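Local coordinates for protein anti-H(O) lectin 1 (Ulex europaeus, PDB 1FX5) that binds carbohydrate as an L-fucose-specific legume lectin that carries calcium and manganese, recognising the O(H) blood-group determinant, at residues E64-T78 against Q223-F237. Residues are numbered along the deposited sequence; the frame is centred on the assembly and turned at random.
Sequences ELASFITSFSFFMET and QATHEVLNWYFTSTF. Unlike the reference sequence in segment 64-78: Leu65 (reference Val). Unlike the reference sequence in segment 223-237: Thr236 (reference Asn), Phe237 (reference Leu).
Thr70 and Trp231 meet on the buried face of two antiparallel strands, 67-78 and 224-236. The indole NE1 of Trp231 gives a bent hydrogen bond (3.0 Å) to Thr70 OG1, which lies near the ring plane. With OG1 set anti to the backbone N (chi1 -167°), Thr70 OG1 donates in turn to Tyr232 O at 2.9 Å; that carbonyl also accepts from Ser71 N, so two donors grip it. Phe68 and Phe74 on the same face pack against strand 88-94, and the Phe72 ring meets Phe214 edge-to-face.

The other face is looser around Ser73, where a water bridges Ser73 OG and Asn230 OD1, and Asn230 OD1 takes only a weak bond from Ser73 N. Leu229 N binds Ser73 O nearly straight (176°), and regular pairing resumes at Phe74 and Val228 after an extra residue in the second strand, a beta bulge. Beyond it this face is tight and buried: Glu227 CB sits over the Phe75 ring, 4.2 Å from its centroid. At the other end, where the strands run out into loop, Ala66 CB makes a CH-pi contact over the centre of the Phe237 ring. A long antiparallel pair like this, within the nearly flat back sheet, is characteristic of the legume lectin jelly-roll sandwich.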
loop_
_atom_site.group_PDB
_atom_site.type_symbol
_atom_site.label_atom_id
_atom_site.label_comp_id
_atom_site.label_asym_id
_atom_site.label_seq_id
_atom_site.Cartn_x
_atom_site.Cartn_y
_atom_site.Cartn_z
ATOM N N GLU A 64 2.675 -21.092 -3.608
ATOM C CA GLU A 64 1.314 -20.552 -3.593
ATOM C C GLU A 64 1.098 -19.383 -4.526
ATOM O O GLU A 64 1.956 -18.525 -4.678
ATOM C CB GLU A 64 0.915 -20.101 -2.198
ATOM C CG GLU A 64 0.614 -21.236 -1.267
ATOM C CD GLU A 64 0.103 -20.732 0.049
ATOM O OE1 GLU A 64 -1.011 -21.154 0.436
ATOM O OE2 GLU A 64 0.803 -19.889 0.674
ATOM N N LEU A 65 -0.136 -19.292 -4.991
ATOM C CA LEU A 65 -0.581 -18.259 -5.902
ATOM C C LEU A 65 -1.781 -17.522 -5.264
ATOM O O LEU A 65 -2.695 -18.161 -4.735
ATOM C CB LEU A 65 -0.964 -18.951 -7.221
ATOM C CG LEU A 65 -1.511 -18.179 -8.419
ATOM C CD1 LEU A 65 -0.603 -17.005 -8.765
ATOM C CD2 LEU A 65 -1.631 -19.144 -9.608
ATOM N N ALA A 66 -1.773 -16.189 -5.278
ATOM C CA ALA A 66 -2.886 -15.430 -4.690
ATOM C C ALA A 66 -4.138 -15.266 -5.582
ATOM O O ALA A 66 -4.081 -15.435 -6.795
ATOM C CB ALA A 66 -2.390 -14.059 -4.232
ATOM N N SER A 67 -5.287 -15.056 -4.950
ATOM C CA SER A 67 -6.544 -14.856 -5.658
ATOM C C SER A 67 -6.847 -13.358 -5.451
ATOM O O SER A 67 -6.391 -12.759 -4.454
ATOM C CB SER A 67 -7.659 -15.676 -5.015
ATOM O OG SER A 67 -7.518 -17.046 -5.318
ATOM N N PHE A 68 -7.556 -12.734 -6.392
ATOM C CA PHE A 68 -7.877 -11.320 -6.241
ATOM C C PHE A 68 -9.172 -10.941 -6.926
ATOM O O PHE A 68 -9.697 -11.684 -7.778
ATOM C CB PHE A 68 -6.712 -10.407 -6.712
ATOM C CG PHE A 68 -6.517 -10.339 -8.228
ATOM C CD1 PHE A 68 -5.469 -11.023 -8.844
ATOM C CD2 PHE A 68 -7.350 -9.554 -9.027
ATOM C CE1 PHE A 68 -5.250 -10.924 -10.230
ATOM C CE2 PHE A 68 -7.138 -9.456 -10.400
ATOM C CZ PHE A 68 -6.088 -10.141 -11.002
ATOM N N ILE A 69 -9.696 -9.794 -6.528
ATOM C CA ILE A 69 -10.920 -9.281 -7.101
ATOM C C ILE A 69 -10.782 -7.772 -7.094
ATOM O O ILE A 69 -10.223 -7.209 -6.163
ATOM C CB ILE A 69 -12.161 -9.689 -6.300
ATOM C CG1 ILE A 69 -13.417 -9.156 -6.972
ATOM C CG2 ILE A 69 -12.115 -9.090 -4.931
ATOM C CD1 ILE A 69 -14.673 -9.508 -6.222
ATOM N N THR A 70 -11.212 -7.126 -8.169
ATOM C CA THR A 70 -11.139 -5.674 -8.273
ATOM C C THR A 70 -12.409 -5.194 -8.992
ATOM O O THR A 70 -12.999 -5.932 -9.807
ATOM C CB THR A 70 -9.870 -5.221 -9.054
ATOM O OG1 THR A 70 -9.655 -3.817 -8.877
ATOM C CG2 THR A 70 -10.001 -5.496 -10.545
ATOM N N SER A 71 -12.871 -4.001 -8.638
ATOM C CA SER A 71 -14.056 -3.440 -9.265
ATOM C C SER A 71 -13.882 -1.924 -9.351
ATOM O O SER A 71 -13.240 -1.309 -8.483
ATOM C CB SER A 71 -15.330 -3.810 -8.482
ATOM O OG SER A 71 -15.249 -3.360 -7.150
ATOM N N PHE A 72 -14.416 -1.337 -10.420
ATOM C CA PHE A 72 -14.339 0.101 -10.655
ATOM C C PHE A 72 -15.380 0.531 -11.691
ATOM O O PHE A 72 -15.902 -0.294 -12.462
ATOM C CB PHE A 72 -12.922 0.506 -11.125
ATOM C CG PHE A 72 -12.483 -0.160 -12.407
ATOM C CD1 PHE A 72 -12.752 0.424 -13.638
ATOM C CD2 PHE A 72 -11.829 -1.386 -12.381
ATOM C CE1 PHE A 72 -12.380 -0.200 -14.828
ATOM C CE2 PHE A 72 -11.450 -2.022 -13.570
ATOM C CZ PHE A 72 -11.726 -1.434 -14.797
ATOM N N SER A 73 -15.712 1.816 -11.680
ATOM C CA SER A 73 -16.673 2.393 -12.618
ATOM C C SER A 73 -15.905 3.390 -13.489
ATOM O O SER A 73 -15.036 4.119 -12.986
ATOM C CB SER A 73 -17.784 3.124 -11.858
ATOM O OG SER A 73 -18.538 2.205 -11.082
ATOM N N PHE A 74 -16.226 3.447 -14.776
ATOM C CA PHE A 74 -15.529 4.375 -15.656
ATOM C C PHE A 74 -16.498 4.955 -16.720
ATOM O O PHE A 74 -17.655 4.512 -16.847
ATOM C CB PHE A 74 -14.336 3.644 -16.326
ATOM C CG PHE A 74 -14.718 2.801 -17.533
ATOM C CD1 PHE A 74 -14.710 3.337 -18.810
ATOM C CD2 PHE A 74 -15.085 1.480 -17.384
ATOM C CE1 PHE A 74 -15.066 2.577 -19.920
ATOM C CE2 PHE A 74 -15.441 0.704 -18.484
ATOM C CZ PHE A 74 -15.434 1.257 -19.760
ATOM N N PHE A 75 -16.064 6.007 -17.405
ATOM C CA PHE A 75 -16.865 6.625 -18.453
ATOM C C PHE A 75 -15.878 7.293 -19.417
ATOM O O PHE A 75 -14.708 7.510 -19.074
ATOM C CB PHE A 75 -17.952 7.578 -17.903
ATOM C CG PHE A 75 -17.421 8.861 -17.332
ATOM C CD1 PHE A 75 -16.953 8.918 -16.023
ATOM C CD2 PHE A 75 -17.415 10.022 -18.094
ATOM C CE1 PHE A 75 -16.483 10.114 -15.480
ATOM C CE2 PHE A 75 -16.951 11.216 -17.559
ATOM C CZ PHE A 75 -16.483 11.261 -16.244
ATOM N N MET A 76 -16.313 7.512 -20.653
ATOM C CA MET A 76 -15.465 8.134 -21.663
ATOM C C MET A 76 -16.200 9.332 -22.258
ATOM O O MET A 76 -17.421 9.317 -22.367
ATOM C CB MET A 76 -15.184 7.128 -22.796
ATOM C CG MET A 76 -14.834 5.724 -22.342
ATOM S SD MET A 76 -14.453 4.585 -23.688
ATOM C CE MET A 76 -16.094 4.089 -24.281
ATOM N N GLU A 77 -15.450 10.336 -22.700
ATOM C CA GLU A 77 -16.040 11.535 -23.299
ATOM C C GLU A 77 -15.325 11.823 -24.596
ATOM O O GLU A 77 -14.099 11.701 -24.663
ATOM C CB GLU A 77 -15.882 12.731 -22.380
ATOM C CG GLU A 77 -16.305 12.444 -20.978
ATOM C CD GLU A 77 -17.148 13.544 -20.415
ATOM O OE1 GLU A 77 -18.359 13.570 -20.758
ATOM O OE2 GLU A 77 -16.593 14.366 -19.639
ATOM N N THR A 78 -16.073 12.253 -25.606
ATOM C CA THR A 78 -15.482 12.559 -26.897
ATOM C C THR A 78 -16.251 13.620 -27.686
ATOM O O THR A 78 -17.468 13.727 -27.571
ATOM C CB THR A 78 -15.369 11.278 -27.759
ATOM O OG1 THR A 78 -14.639 11.561 -28.961
ATOM C CG2 THR A 78 -16.736 10.748 -28.122
ATOM N N GLN A 223 -9.725 11.734 -30.802
ATOM C CA GLN A 223 -9.500 11.837 -29.380
ATOM C C GLN A 223 -10.682 11.647 -28.471
ATOM O O GLN A 223 -11.779 12.081 -28.763
ATOM C CB GLN A 223 -8.842 13.174 -29.034
ATOM C CG GLN A 223 -7.489 13.396 -29.695
ATOM C CD GLN A 223 -6.809 14.665 -29.186
ATOM O OE1 GLN A 223 -7.471 15.592 -28.707
ATOM N NE2 GLN A 223 -5.487 14.700 -29.268
ATOM N N ALA A 224 -10.411 11.005 -27.341
ATOM C CA ALA A 224 -11.403 10.728 -26.314
ATOM C C ALA A 224 -10.646 10.604 -24.987
ATOM O O ALA A 224 -9.457 10.245 -24.971
ATOM C CB ALA A 224 -12.148 9.442 -26.617
ATOM N N THR A 225 -11.285 11.004 -23.896
ATOM C CA THR A 225 -10.666 10.916 -22.586
ATOM C C THR A 225 -11.339 9.713 -21.864
ATOM O O THR A 225 -12.511 9.418 -22.106
ATOM C CB THR A 225 -10.801 12.252 -21.815
ATOM O OG1 THR A 225 -10.164 12.128 -20.529
ATOM C CG2 THR A 225 -12.267 12.628 -21.642
ATOM N N HIS A 226 -10.575 8.981 -21.048
ATOM C CA HIS A 226 -11.082 7.810 -20.322
ATOM C C HIS A 226 -10.911 8.123 -18.847
ATOM O O HIS A 226 -9.786 8.354 -18.398
ATOM C CB HIS A 226 -10.279 6.568 -20.754
ATOM C CG HIS A 226 -10.305 6.335 -22.235
ATOM N ND1 HIS A 226 -9.405 6.928 -23.097
ATOM C CD2 HIS A 226 -11.178 5.652 -23.014
ATOM C CE1 HIS A 226 -9.728 6.630 -24.345
ATOM N NE2 HIS A 226 -10.801 5.855 -24.324
ATOM N N GLU A 227 -12.014 8.054 -18.096
ATOM C CA GLU A 227 -12.030 8.357 -16.664
ATOM C C GLU A 227 -12.578 7.330 -15.669
ATOM O O GLU A 227 -13.627 6.732 -15.889
ATOM C CB GLU A 227 -12.769 9.683 -16.515
ATOM C CG GLU A 227 -12.029 10.777 -17.260
ATOM C CD GLU A 227 -12.879 11.958 -17.625
ATOM O OE1 GLU A 227 -12.552 13.065 -17.195
ATOM O OE2 GLU A 227 -13.852 11.806 -18.380
ATOM N N VAL A 228 -11.874 7.173 -14.554
ATOM C CA VAL A 228 -12.262 6.230 -13.517
ATOM C C VAL A 228 -12.832 6.997 -12.340
ATOM O O VAL A 228 -12.222 7.972 -11.876
ATOM C CB VAL A 228 -11.047 5.367 -13.060
ATOM C CG1 VAL A 228 -11.458 4.416 -11.942
ATOM C CG2 VAL A 228 -10.486 4.561 -14.249
ATOM N N LEU A 229 -13.981 6.530 -11.842
ATOM C CA LEU A 229 -14.670 7.159 -10.718
ATOM C C LEU A 229 -14.321 6.655 -9.308
ATOM O O LEU A 229 -14.383 7.412 -8.336
ATOM C CB LEU A 229 -16.182 7.051 -10.932
ATOM C CG LEU A 229 -16.787 7.807 -12.111
ATOM C CD1 LEU A 229 -18.140 7.228 -12.410
ATOM C CD2 LEU A 229 -16.890 9.295 -11.816
ATOM N N ASN A 230 -14.084 5.356 -9.181
ATOM C CA ASN A 230 -13.746 4.764 -7.893
ATOM C C ASN A 230 -12.994 3.486 -8.172
ATOM O O ASN A 230 -12.936 3.032 -9.327
ATOM C CB ASN A 230 -14.996 4.467 -7.067
ATOM C CG ASN A 230 -16.090 3.811 -7.880
ATOM O OD1 ASN A 230 -15.888 2.777 -8.515
ATOM N ND2 ASN A 230 -17.257 4.439 -7.894
ATOM N N TRP A 231 -12.504 2.858 -7.114
ATOM C CA TRP A 231 -11.747 1.639 -7.284
ATOM C C TRP A 231 -11.630 0.873 -5.985
ATOM O O TRP A 231 -11.289 1.451 -4.949
ATOM C CB TRP A 231 -10.344 2.041 -7.757
ATOM C CG TRP A 231 -9.392 0.939 -8.106
ATOM C CD1 TRP A 231 -9.703 -0.349 -8.480
ATOM C CD2 TRP A 231 -7.966 1.055 -8.196
ATOM N NE1 TRP A 231 -8.551 -1.031 -8.804
ATOM C CE2 TRP A 231 -7.474 -0.196 -8.643
ATOM C CE3 TRP A 231 -7.059 2.097 -7.955
ATOM C CZ2 TRP A 231 -6.108 -0.429 -8.855
ATOM C CZ3 TRP A 231 -5.703 1.865 -8.167
ATOM C CH2 TRP A 231 -5.242 0.610 -8.613
ATOM N N TYR A 232 -11.887 -0.427 -6.056
ATOM C CA TYR A 232 -11.804 -1.314 -4.908
ATOM C C TYR A 232 -10.921 -2.489 -5.346
ATOM O O TYR A 232 -11.096 -2.999 -6.469
ATOM C CB TYR A 232 -13.198 -1.801 -4.509
ATOM C CG TYR A 232 -13.165 -2.999 -3.594
ATOM C CD1 TYR A 232 -12.972 -2.849 -2.223
ATOM C CD2 TYR A 232 -13.319 -4.291 -4.104
ATOM C CE1 TYR A 232 -12.941 -3.952 -1.378
ATOM C CE2 TYR A 232 -13.287 -5.411 -3.271
ATOM C CZ TYR A 232 -13.097 -5.235 -1.909
ATOM O OH TYR A 232 -13.074 -6.342 -1.073
ATOM N N PHE A 233 -10.010 -2.932 -4.466
ATOM C CA PHE A 233 -9.109 -4.043 -4.775
ATOM C C PHE A 233 -8.757 -4.855 -3.549
ATOM O O PHE A 233 -8.454 -4.290 -2.492
ATOM C CB PHE A 233 -7.795 -3.504 -5.358
ATOM C CG PHE A 233 -6.773 -4.572 -5.662
ATOM C CD1 PHE A 233 -6.722 -5.164 -6.917
ATOM C CD2 PHE A 233 -5.862 -4.991 -4.688
ATOM C CE1 PHE A 233 -5.779 -6.166 -7.210
ATOM C CE2 PHE A 233 -4.917 -5.988 -4.966
ATOM C CZ PHE A 233 -4.879 -6.578 -6.234
ATOM N N THR A 234 -8.718 -6.175 -3.703
ATOM C CA THR A 234 -8.378 -7.054 -2.605
ATOM C C THR A 234 -7.720 -8.345 -3.102
ATOM O O THR A 234 -8.172 -8.945 -4.101
ATOM C CB THR A 234 -9.618 -7.359 -1.714
ATOM O OG1 THR A 234 -9.299 -8.374 -0.760
ATOM C CG2 THR A 234 -10.733 -7.881 -2.529
ATOM N N SER A 235 -6.589 -8.710 -2.487
ATOM C CA SER A 235 -5.870 -9.933 -2.853
ATOM C C SER A 235 -5.567 -10.686 -1.578
ATOM O O SER A 235 -5.352 -10.077 -0.502
ATOM C CB SER A 235 -4.575 -9.669 -3.611
ATOM O OG SER A 235 -3.675 -8.909 -2.833
ATOM N N THR A 236 -5.508 -12.008 -1.709
ATOM C CA THR A 236 -5.232 -12.870 -0.576
ATOM C C THR A 236 -4.728 -14.237 -1.060
ATOM O O THR A 236 -4.994 -14.646 -2.203
ATOM C CB THR A 236 -6.532 -13.086 0.245
ATOM O OG1 THR A 236 -6.256 -13.877 1.402
ATOM C CG2 THR A 236 -7.568 -13.833 -0.575
ATOM N N PHE A 237 -3.940 -14.897 -0.211
ATOM C CA PHE A 237 -3.396 -16.223 -0.509
ATOM C C PHE A 237 -4.306 -17.233 0.218
ATOM O O PHE A 237 -4.375 -18.415 -0.127
ATOM C CB PHE A 237 -1.990 -16.372 0.054
ATOM C CG PHE A 237 -0.925 -15.790 -0.800
ATOM C CD1 PHE A 237 -0.352 -16.538 -1.812
ATOM C CD2 PHE A 237 -0.455 -14.524 -0.564
ATOM C CE1 PHE A 237 0.690 -16.029 -2.561
ATOM C CE2 PHE A 237 0.579 -14.011 -1.306
ATOM C CZ PHE A 237 1.154 -14.760 -2.309
HETATM O O HOH W 1 -5.284 -18.238 -3.376
HETATM O O HOH W 2 -17.959 0.242 -8.673
#